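Local coordinates for protein synaptotagmin-4 (Rattus norvegicus, PDB 1W15) that is a synaptotagmin family member that takes part in the mobility of neuronal dense core vesicles through its interaction with KIF1A, at residues T33-K38 and N83-F88. Residues are numbered along the deposited sequence; the frame is centred on the assembly and turned at random. Where two conformers were deposited one is given.
Sequences TVVVLK and NELFVF
In one sheet of the C2B beta sandwich, Val34 and Val36 pair antiparallel with Phe86 and Glu84, two hydrogen-bonded pairs in which each residue both gives and takes a backbone bond. At the first, Val34 N reaches Phe86 O at 2.8 Å and the return bond is equally short; the Val36–Glu84 pair follows at 2.9 Å for Val36 N to Glu84 O. Between them Val35 faces Leu85 as a non-hydrogen-bonded pair, its CA only 3.3 Å from Glu84 O in a CA-H...O contact.

Next along the pair comes a G1 beta bulge: Asn83 and Glu84 both face Val36, and Asn83, with phi and psi both positive (47° and 57°), sends its N to Leu37 O at 3.0 Å. Asn83 OD1 lies 3.6 Å from Leu37 CD2, while its ND2 is hydrogen-bonded to Asn83 O of the third subunit.

Strand 80-89 is the outermost of its sheet within the chain, and strand 31-40 separates it from strand 18-26. On the side facing the second sheet, Val34 CG2 meets the edge of the Phe88 ring in its plane, 3.7 Å from CD2. Val36 CG2 comes to the edge of Phe86 more loosely, 4.1 Å from CE2. Val57 touches both Val36 and Phe88 from that second sheet. On the other face Val35, with CG1 trans to the backbone N (chi1 -173°), turns CG2 toward Leu85, 3.7 Å from Leu85 CD1; Leu85 also packs on Leu20 of the second subunit.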
loop_
_atom_site.group_PDB
_atom_site.type_symbol
_atom_site.label_atom_id
_atom_site.label_comp_id
_atom_site.label_asym_id
_atom_site.label_seq_id
_atom_site.Cartn_x
_atom_site.Cartn_y
_atom_site.Cartn_z
ATOM N N THR A 33 -9.660 5.027 6.410
ATOM C CA THR A 33 -8.486 4.164 6.418
ATOM C C THR A 33 -7.255 5.039 6.542
ATOM O O THR A 33 -7.152 6.095 5.906
ATOM C CB THR A 33 -8.466 3.241 5.184
ATOM O OG1 THR A 33 -8.018 3.964 4.040
ATOM C CG2 THR A 33 -9.925 2.857 4.833
ATOM N N VAL A 34 -6.331 4.622 7.400
ATOM C CA VAL A 34 -5.160 5.437 7.698
ATOM C C VAL A 34 -3.953 4.516 7.509
ATOM O O VAL A 34 -3.890 3.435 8.129
ATOM C CB VAL A 34 -5.198 5.942 9.183
ATOM C CG1 VAL A 34 -3.904 6.663 9.550
ATOM C CG2 VAL A 34 -6.452 6.881 9.485
ATOM N N VAL A 35 -2.998 4.953 6.712
ATOM C CA VAL A 35 -1.782 4.174 6.501
ATOM C C VAL A 35 -0.626 4.973 7.087
ATOM O O VAL A 35 -0.344 6.111 6.695
ATOM C CB VAL A 35 -1.479 3.884 4.992
ATOM C CG1 VAL A 35 -0.271 2.899 4.854
ATOM C CG2 VAL A 35 -2.751 3.337 4.293
ATOM N N VAL A 36 0.081 4.351 8.007
ATOM C CA VAL A 36 1.342 4.948 8.489
ATOM C C VAL A 36 2.444 4.343 7.594
ATOM O O VAL A 36 2.691 3.101 7.622
ATOM C CB VAL A 36 1.630 4.592 9.985
ATOM C CG1 VAL A 36 2.962 5.230 10.413
ATOM C CG2 VAL A 36 0.473 5.142 10.906
ATOM N N LEU A 37 3.082 5.197 6.790
ATOM C CA LEU A 37 3.939 4.692 5.736
ATOM C C LEU A 37 5.386 4.656 6.242
ATOM O O LEU A 37 5.956 3.564 6.367
ATOM C CB LEU A 37 3.796 5.526 4.462
ATOM C CG LEU A 37 2.427 5.223 3.816
ATOM C CD1 LEU A 37 1.830 6.387 3.005
ATOM C CD2 LEU A 37 2.651 4.006 2.885
ATOM N N LYS A 38 5.962 5.824 6.537
ATOM C CA LYS A 38 7.414 5.915 6.866
ATOM C C LYS A 38 7.655 7.143 7.711
ATOM O O LYS A 38 6.894 8.094 7.668
ATOM C CB LYS A 38 8.287 6.160 5.614
ATOM C CG LYS A 38 7.915 5.546 4.368
ATOM C CD LYS A 38 8.959 5.891 3.270
ATOM C CE LYS A 38 8.602 5.103 1.997
ATOM N NZ LYS A 38 9.629 5.222 0.878
ATOM N N ASN A 83 4.576 0.943 6.796
ATOM C CA ASN A 83 3.548 0.406 5.880
ATOM C C ASN A 83 2.411 -0.301 6.615
ATOM O O ASN A 83 2.184 -1.523 6.405
ATOM C CB ASN A 83 4.162 -0.559 4.859
ATOM C CG ASN A 83 5.056 0.143 3.848
ATOM O OD1 ASN A 83 4.962 1.360 3.686
ATOM N ND2 ASN A 83 5.939 -0.626 3.169
ATOM N N GLU A 84 1.752 0.399 7.530
ATOM C CA GLU A 84 0.718 -0.285 8.325
ATOM C C GLU A 84 -0.585 0.402 8.015
ATOM O O GLU A 84 -0.703 1.584 8.319
ATOM C CB GLU A 84 1.031 -0.223 9.855
ATOM C CG GLU A 84 2.152 -1.211 10.140
ATOM C CD GLU A 84 2.009 -1.935 11.451
ATOM O OE1 GLU A 84 0.848 -2.199 11.856
ATOM O OE2 GLU A 84 3.066 -2.275 12.016
ATOM N N LEU A 85 -1.544 -0.340 7.465
ATOM C CA LEU A 85 -2.886 0.218 7.207
ATOM C C LEU A 85 -3.819 -0.152 8.366
ATOM O O LEU A 85 -3.863 -1.340 8.825
ATOM C CB LEU A 85 -3.428 -0.259 5.873
ATOM C CG LEU A 85 -4.817 0.259 5.405
ATOM C CD1 LEU A 85 -4.804 0.272 3.833
ATOM C CD2 LEU A 85 -5.973 -0.599 5.950
ATOM N N PHE A 86 -4.578 0.860 8.811
ATOM C CA PHE A 86 -5.608 0.670 9.821
ATOM C C PHE A 86 -6.937 1.137 9.298
ATOM O O PHE A 86 -7.007 2.105 8.495
ATOM C CB PHE A 86 -5.297 1.479 11.082
ATOM C CG PHE A 86 -3.918 1.161 11.672
ATOM C CD1 PHE A 86 -3.690 -0.052 12.322
ATOM C CD2 PHE A 86 -2.880 2.108 11.583
ATOM C CE1 PHE A 86 -2.411 -0.356 12.874
ATOM C CE2 PHE A 86 -1.570 1.800 12.153
ATOM C CZ PHE A 86 -1.372 0.575 12.768
ATOM N N VAL A 87 -7.979 0.488 9.785
ATOM C CA VAL A 87 -9.348 0.876 9.414
ATOM C C VAL A 87 -10.055 1.393 10.674
ATOM O O VAL A 87 -10.155 0.657 11.677
ATOM C CB VAL A 87 -10.123 -0.343 8.793
ATOM C CG1 VAL A 87 -11.606 -0.009 8.472
ATOM C CG2 VAL A 87 -9.435 -0.783 7.558
ATOM N N PHE A 88 -10.581 2.631 10.609
ATOM C CA PHE A 88 -11.363 3.202 11.734
ATOM C C PHE A 88 -12.818 3.292 11.375
ATOM O O PHE A 88 -13.152 3.725 10.293
ATOM C CB PHE A 88 -10.898 4.604 12.072
ATOM C CG PHE A 88 -9.577 4.651 12.745
ATOM C CD1 PHE A 88 -9.443 4.263 14.086
ATOM C CD2 PHE A 88 -8.458 5.131 12.066
ATOM C CE1 PHE A 88 -8.210 4.347 14.750
ATOM C CE2 PHE A 88 -7.203 5.197 12.711
ATOM C CZ PHE A 88 -7.088 4.801 14.072
#